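PDB 1DYQ: enterotoxin type A from Staphylococcus aureus, which activates host T cells as a superantigen by binding unprocessed to MHC class II, with the help of a zinc ion, and to T-cell receptors, and causes staphylococcal food poisoning. Local coordinates for residues A[12-16]-A[17-21]; A[207-210]-A[211-214]. The protein carries 3 engineered substitutions. All coordinates share one frame; numbering follows the deposited sequence.

Contact 1 (A[12-16]-A[17-21])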
ATOM      1  N   ASP A  12      16.114 -15.744  -2.551  1.00 30.72           N
ATOM      2  CA  ASP A  12      16.197 -14.641  -3.473  1.00 28.18           C
ATOM      3  C   ASP A  12      15.764 -13.307  -2.844  1.00 24.35           C
ATOM      4  O   ASP A  12      15.797 -12.294  -3.540  1.00 24.92           O
ATOM      5  CB  ASP A  12      15.370 -14.900  -4.727  1.00 31.45           C
ATOM      6  CG  ASP A  12      15.989 -15.913  -5.670  1.00 35.49           C
ATOM      7  OD1 ASP A  12      17.227 -16.052  -5.675  1.00 38.17           O
ATOM      8  OD2 ASP A  12      15.228 -16.549  -6.440  1.00 37.42           O
ATOM      9  N   LEU A  13      15.412 -13.325  -1.577  1.00 21.67           N
ATOM     10  CA  LEU A  13      14.991 -12.103  -0.882  1.00 19.73           C
ATOM     11  C   LEU A  13      16.181 -11.150  -0.742  1.00 20.74           C
ATOM     12  O   LEU A  13      17.296 -11.567  -0.414  1.00 22.79           O
ATOM     13  CB  LEU A  13      14.392 -12.394   0.471  1.00 19.83           C
ATOM     14  CG  LEU A  13      13.002 -13.040   0.547  1.00 18.75           C
ATOM     15  CD1 LEU A  13      12.664 -13.400   1.985  1.00 17.59           C
ATOM     16  CD2 LEU A  13      11.938 -12.066   0.005  1.00 17.89           C
ATOM     17  N   ARG A  14      15.925  -9.876  -1.009  1.00 18.32           N
ATOM     18  CA  ARG A  14      16.978  -8.857  -0.910  1.00 19.42           C
ATOM     19  C   ARG A  14      17.293  -8.574   0.544  1.00 19.08           C
ATOM     20  O   ARG A  14      16.440  -8.564   1.416  1.00 17.72           O
ATOM     21  CB  ARG A  14      16.523  -7.588  -1.635  1.00 19.38           C
ATOM     22  CG  ARG A  14      17.574  -6.461  -1.653  1.00 20.71           C
ATOM     23  CD  ARG A  14      17.257  -5.561  -2.859  1.00 22.83           C
ATOM     24  NE  ARG A  14      18.073  -4.387  -2.945  1.00 22.75           N
ATOM     25  CZ  ARG A  14      17.683  -3.142  -2.662  1.00 22.63           C
ATOM     26  NH1 ARG A  14      16.466  -2.912  -2.215  1.00 21.00           N
ATOM     27  NH2 ARG A  14      18.544  -2.138  -2.831  1.00 22.18           N
ATOM     28  N   LYS A  15      18.601  -8.442   0.844  1.00 19.55           N
ATOM     29  CA  LYS A  15      19.022  -8.153   2.207  1.00 20.38           C
ATOM     30  C   LYS A  15      18.849  -6.667   2.519  1.00 18.83           C
ATOM     31  O   LYS A  15      19.158  -5.800   1.688  1.00 16.73           O
ATOM     32  CB  LYS A  15      20.499  -8.535   2.389  1.00 20.47           C
ATOM     33  CG  LYS A  15      20.897  -9.839   1.747  1.00 29.34           C
ATOM     34  CD  LYS A  15      20.733 -11.037   2.643  1.00 34.69           C
ATOM     35  CE  LYS A  15      21.553 -12.227   2.128  1.00 37.37           C
ATOM     36  NZ  LYS A  15      22.999 -11.897   2.043  1.00 41.11           N
ATOM     37  N   LYS A  16      18.456  -6.366   3.733  1.00 17.71           N
ATOM     38  CA  LYS A  16      18.322  -5.008   4.226  1.00 17.45           C
ATOM     39  C   LYS A  16      19.604  -4.208   4.080  1.00 19.19           C
ATOM     40  O   LYS A  16      19.598  -3.001   3.827  1.00 19.25           O
ATOM     41  CB  LYS A  16      17.890  -5.051   5.697  1.00 18.23           C
ATOM     42  CG  LYS A  16      17.948  -3.671   6.369  1.00 16.99           C
ATOM     43  CD  LYS A  16      17.662  -3.884   7.859  1.00 14.88           C
ATOM     44  CE  LYS A  16      17.674  -2.615   8.640  1.00 16.64           C
ATOM     45  NZ  LYS A  16      17.479  -2.809  10.096  1.00 18.45           N
ATOM     46  N   SER A  17      20.763  -4.888   4.151  1.00 17.06           N
ATOM     47  CA  SER A  17      22.049  -4.263   4.024  1.00 20.35           C
ATOM     48  C   SER A  17      22.324  -3.706   2.640  1.00 19.11           C
ATOM     49  O   SER A  17      23.281  -2.929   2.467  1.00 20.81           O
ATOM     50  CB  SER A  17      23.149  -5.313   4.371  1.00 17.49           C
ATOM     51  OG  SER A  17      23.150  -6.353   3.440  1.00 18.66           O
ATOM     52  N   GLU A  18      21.531  -4.079   1.646  1.00 18.81           N
ATOM     53  CA  GLU A  18      21.698  -3.592   0.286  1.00 19.71           C
ATOM     54  C   GLU A  18      21.091  -2.200   0.112  1.00 22.36           C
ATOM     55  O   GLU A  18      21.315  -1.536  -0.899  1.00 24.17           O
ATOM     56  CB  GLU A  18      21.039  -4.553  -0.706  1.00 23.36           C
ATOM     57  CG  GLU A  18      21.741  -5.903  -0.815  1.00 21.40           C
ATOM     58  CD  GLU A  18      23.061  -5.802  -1.562  1.00 28.17           C
ATOM     59  OE1 GLU A  18      23.080  -5.185  -2.659  1.00 29.12           O
ATOM     60  OE2 GLU A  18      24.073  -6.322  -1.062  1.00 29.16           O
ATOM     61  N   LEU A  19      20.260  -1.803   1.069  1.00 22.17           N
ATOM     62  CA  LEU A  19      19.545  -0.526   0.929  1.00 25.89           C
ATOM     63  C   LEU A  19      20.489   0.644   0.998  1.00 28.92           C
ATOM     64  O   LEU A  19      21.297   0.749   1.938  1.00 31.34           O
ATOM     65  CB  LEU A  19      18.430  -0.447   1.961  0.50 22.18           C
ATOM     66  CG  LEU A  19      17.090  -1.091   1.563  0.50 20.86           C
ATOM     67  CD1 LEU A  19      17.298  -2.491   1.007  0.50 22.18           C
ATOM     68  CD2 LEU A  19      16.162  -1.137   2.781  0.50 19.84           C
ATOM     69  N   GLN A  20      20.412   1.542   0.008  1.00 28.78           N
ATOM     70  CA  GLN A  20      21.328   2.664  -0.037  1.00 28.96           C
ATOM     71  C   GLN A  20      20.710   3.967   0.420  1.00 28.64           C
ATOM     72  O   GLN A  20      19.513   4.224   0.301  1.00 25.81           O
ATOM     73  CB  GLN A  20      22.010   2.785  -1.392  1.00 34.45           C
ATOM     74  CG  GLN A  20      23.003   1.669  -1.705  1.00 37.64           C
ATOM     75  CD  GLN A  20      23.987   1.412  -0.590  1.00 41.98           C
ATOM     76  OE1 GLN A  20      23.849   0.456   0.186  1.00 42.14           O
ATOM     77  NE2 GLN A  20      25.015   2.251  -0.477  1.00 42.59           N
ATOM     78  N   GLY A  21      21.539   4.789   1.062  1.00 27.74           N
ATOM     79  CA  GLY A  21      21.218   6.110   1.474  1.00 26.35           C
ATOM     80  C   GLY A  21      19.987   6.274   2.319  1.00 24.83           C
ATOM     81  O   GLY A  21      19.879   5.845   3.476  1.00 24.61           O
TER
HETATM   82  O   HOH W   1      18.279   0.955  -2.186  1.00 22.35           O
HETATM   83  O   HOH W   2      20.525  -5.144  -3.931  1.00 34.96           O
HETATM   84  O   HOH W   3      21.965  -2.056  -3.299  1.00 36.74           O
HETATM   85  O   HOH W   4      21.282  -0.623   4.518  1.00 36.63           O

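Contact 2 (A[207-210]-A[211-214])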
ATOM      1  N   SER A 207      12.037   8.162  -3.002  1.00 15.95           N
ATOM      2  CA  SER A 207      10.744   8.145  -2.291  1.00 15.74           C
ATOM      3  C   SER A 207       9.588   8.444  -3.219  1.00 15.50           C
ATOM      4  O   SER A 207       8.464   7.996  -3.008  1.00 18.51           O
ATOM      5  CB  SER A 207      10.733   9.130  -1.155  0.50 15.59           C
ATOM      6  OG  SER A 207      10.905  10.474  -1.668  0.50 17.24           O
ATOM      7  N   ASN A 208       9.907   9.029  -4.343  1.00 16.47           N
ATOM      8  CA  ASN A 208       8.808   9.297  -5.309  1.00 16.48           C
ATOM      9  C   ASN A 208       8.258   8.069  -5.940  1.00 17.73           C
ATOM     10  O   ASN A 208       7.110   8.157  -6.476  1.00 18.08           O
ATOM     11  CB  ASN A 208       9.309  10.338  -6.239  1.00 21.07           C
ATOM     12  CG  ASN A 208      10.507   9.897  -7.033  1.00 24.58           C
ATOM     13  OD1 ASN A 208      11.531   9.434  -6.514  1.00 27.10           O
ATOM     14  ND2 ASN A 208      10.389  10.021  -8.347  1.00 26.69           N
ATOM     15  N   THR A 209       8.954   6.974  -6.127  1.00 15.35           N
ATOM     16  CA  THR A 209       8.492   5.766  -6.796  1.00 15.11           C
ATOM     17  C   THR A 209       8.352   4.618  -5.833  1.00 12.52           C
ATOM     18  O   THR A 209       7.964   3.493  -6.229  1.00 14.54           O
ATOM     19  CB  THR A 209       9.434   5.390  -7.943  1.00 13.04           C
ATOM     20  OG1 THR A 209      10.801   5.374  -7.482  1.00 15.53           O
ATOM     21  CG2 THR A 209       9.325   6.447  -9.077  1.00 15.91           C
ATOM     22  N   LEU A 210       8.587   4.845  -4.546  1.00 13.68           N
ATOM     23  CA  LEU A 210       8.467   3.716  -3.589  1.00 15.97           C
ATOM     24  C   LEU A 210       7.149   2.998  -3.711  1.00 14.08           C
ATOM     25  O   LEU A 210       7.097   1.730  -3.652  1.00 14.50           O
ATOM     26  CB  LEU A 210       8.737   4.198  -2.191  1.00 18.06           C
ATOM     27  CG  LEU A 210      10.049   3.828  -1.525  1.00 26.21           C
ATOM     28  CD1 LEU A 210      10.016   4.233  -0.055  1.00 21.80           C
ATOM     29  CD2 LEU A 210      10.349   2.346  -1.681  1.00 23.43           C
ATOM     30  N   LEU A 211       6.041   3.720  -3.840  1.00 13.31           N
ATOM     31  CA  LEU A 211       4.737   3.123  -3.919  1.00 11.88           C
ATOM     32  C   LEU A 211       4.238   2.967  -5.339  1.00 11.03           C
ATOM     33  O   LEU A 211       3.081   2.613  -5.580  1.00 11.82           O
ATOM     34  CB  LEU A 211       3.710   3.929  -3.078  1.00 10.82           C
ATOM     35  CG  LEU A 211       3.970   3.971  -1.578  1.00 12.93           C
ATOM     36  CD1 LEU A 211       2.711   4.430  -0.835  1.00 13.17           C
ATOM     37  CD2 LEU A 211       4.381   2.557  -1.079  1.00 15.55           C
ATOM     38  N   ARG A 212       5.152   3.088  -6.324  1.00 12.12           N
ATOM     39  CA  ARG A 212       4.703   2.859  -7.715  1.00 12.07           C
ATOM     40  C   ARG A 212       4.244   1.432  -7.919  1.00 12.12           C
ATOM     41  O   ARG A 212       3.433   1.148  -8.798  1.00 12.49           O
ATOM     42  CB  ARG A 212       5.833   3.230  -8.681  1.00 14.03           C
ATOM     43  CG  ARG A 212       5.493   2.972 -10.131  1.00 15.81           C
ATOM     44  CD  ARG A 212       6.528   3.654 -11.035  1.00 17.94           C
ATOM     45  NE  ARG A 212       6.440   3.089 -12.375  1.00 16.93           N
ATOM     46  CZ  ARG A 212       6.872   3.739 -13.462  1.00 17.53           C
ATOM     47  NH1 ARG A 212       7.298   4.975 -13.321  1.00 16.35           N
ATOM     48  NH2 ARG A 212       6.780   3.120 -14.617  1.00 20.39           N
ATOM     49  N   ILE A 213       4.643   0.501  -7.028  1.00 13.06           N
ATOM     50  CA  ILE A 213       4.134  -0.859  -7.087  1.00 12.81           C
ATOM     51  C   ILE A 213       2.608  -0.886  -6.978  1.00 13.00           C
ATOM     52  O   ILE A 213       1.994  -1.858  -7.436  1.00 15.54           O
ATOM     53  CB  ILE A 213       4.702  -1.765  -5.973  1.00 15.54           C
ATOM     54  CG1 ILE A 213       4.598  -1.128  -4.602  1.00 15.87           C
ATOM     55  CG2 ILE A 213       6.136  -2.162  -6.318  1.00 18.91           C
ATOM     56  CD1 ILE A 213       4.896  -2.101  -3.456  1.00 17.07           C
ATOM     57  N   TYR A 214       1.978   0.138  -6.406  1.00 12.24           N
ATOM     58  CA  TYR A 214       0.542   0.170  -6.240  1.00 11.52           C
ATOM     59  C   TYR A 214      -0.176   0.851  -7.415  1.00 12.35           C
ATOM     60  O   TYR A 214      -1.405   0.855  -7.457  1.00 11.71           O
ATOM     61  CB  TYR A 214       0.146   0.859  -4.961  1.00 11.38           C
ATOM     62  CG  TYR A 214       0.712   0.301  -3.665  1.00 10.82           C
ATOM     63  CD1 TYR A 214       0.937  -1.076  -3.555  1.00 12.62           C
ATOM     64  CD2 TYR A 214       1.060   1.121  -2.636  1.00 12.01           C
ATOM     65  CE1 TYR A 214       1.454  -1.571  -2.344  1.00 10.87           C
ATOM     66  CE2 TYR A 214       1.562   0.639  -1.426  1.00 12.30           C
ATOM     67  CZ  TYR A 214       1.751  -0.752  -1.335  1.00 12.31           C
ATOM     68  OH  TYR A 214       2.345  -1.191  -0.162  1.00 11.52           O
TER
HETATM   69  O   HOH W   5       6.130   6.515  -3.450  1.00 15.75           O
HETATM   70  O   HOH W   6       7.652   0.737  -6.063  1.00 21.01           O

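Contact 1 (A[12-16]-A[17-21])
The carbonyl oxygen of K16 is gripped twice: by the backbone N of L19 at 3.1 Å, and by a water that donates to K16 O and also to L19 O. One residue earlier, E18 N bonds K15 O at 2.9 Å with an N-H...O angle of 163°. These two successive i to i+3 bonds define a short 3-10 turn ahead of helix 23-32. With CG anti to the backbone N (chi1 -177°) and the chain extended to NE, R14 slants across E18, whose CB sits 3.7 Å from NE. In the modelled conformer of L19, one of two, CD1 lies over one face of the guanidinium, 3.4 Å from R14 NH1; this contact is therefore doubtful. Three waters lie at the edge of that group, in its plane. One takes a bond from R14 NE at 2.7 Å and donates to E18 OE1 at 2.9 Å; another joins R14 NH2 to Q20 N. K16 NZ forms a salt bridge with D174 and a hydrogen bond to N172 O. R14 NE and E18 OE1 stand 5.1 Å apart, bridged by water, whereas R14 NH1 bonds the carbonyls of F200 and A202 directly; these probably fix the group's position, leaving any charge effect of E18 indirect.

Contact 2 (A[207-210]-A[211-214])
T209 O accepts a hydrogen bond from R212 N at 2.8 Å, an i to i+3 bond that is nearly straight at the hydrogen (162°). Around this turn T209 and R212 come together through their CB atoms, 4.3 Å apart, and R212 CB rests 3.3 Å from T209 O. From there a trans chi1 and an extended chain carry the R212 guanidinium away from 207-210 and close to the like charge of R215. I213 lays CG1 by L210 O at 3.9 Å; its chi1 of 49° sets CG1 between backbone N and carbonyl carbon, and the same atom lies over one face of the Y214 ring, offset toward the rim. A second i to i+3 bond joins Y214 N to L211 O in the 3-10 segment 212-214. Between the two bonds the winding is interrupted, for L210 O and I213 N stand 4.4 Å apart, with water in place of a direct bond. This turn belongs to the beta-grasp domain of the staphylococcal/streptococcal toxin family, in the connection between strands 195-198 and 219-221, and L210 and L211 direct their side chains to helix 23-32, L210 meeting N26 and L211 meeting I30 and Y31. Two waters bridge backbone atoms. One donates to S207 O and accepts from L211 N, at 2.8 Å each; the other, inserted at the interrupted step, donates to L210 O at 2.7 Å and accepts from I213 N at 3.2 Å. Y214 OH, at the far end of the buried ring, is hydrogen-bonded to D157 OD2 and Y31 OH.

Overall arrangement
Contact 1 precedes contact 2 along the chain, and helix 23-32 is the element they share: K16 and L19 of 12-21 touch L24, and L19 also L27, near its start, whereas contact 2 reaches from residue 26 on toward its far end. The contacts do not touch; their centres are about 17 Å apart and their nearest atoms about 8 Å. Contact 1 is a surface turn, its centre about 20 Å from that of the chain, while contact 2 is partly buried, its centre at about 9 Å. A further connection runs through the chain after strand 195-198, where A202 accepts a bond from R14 and touches L210. Both contacts lie away from the zinc site of H188, H226 and D228.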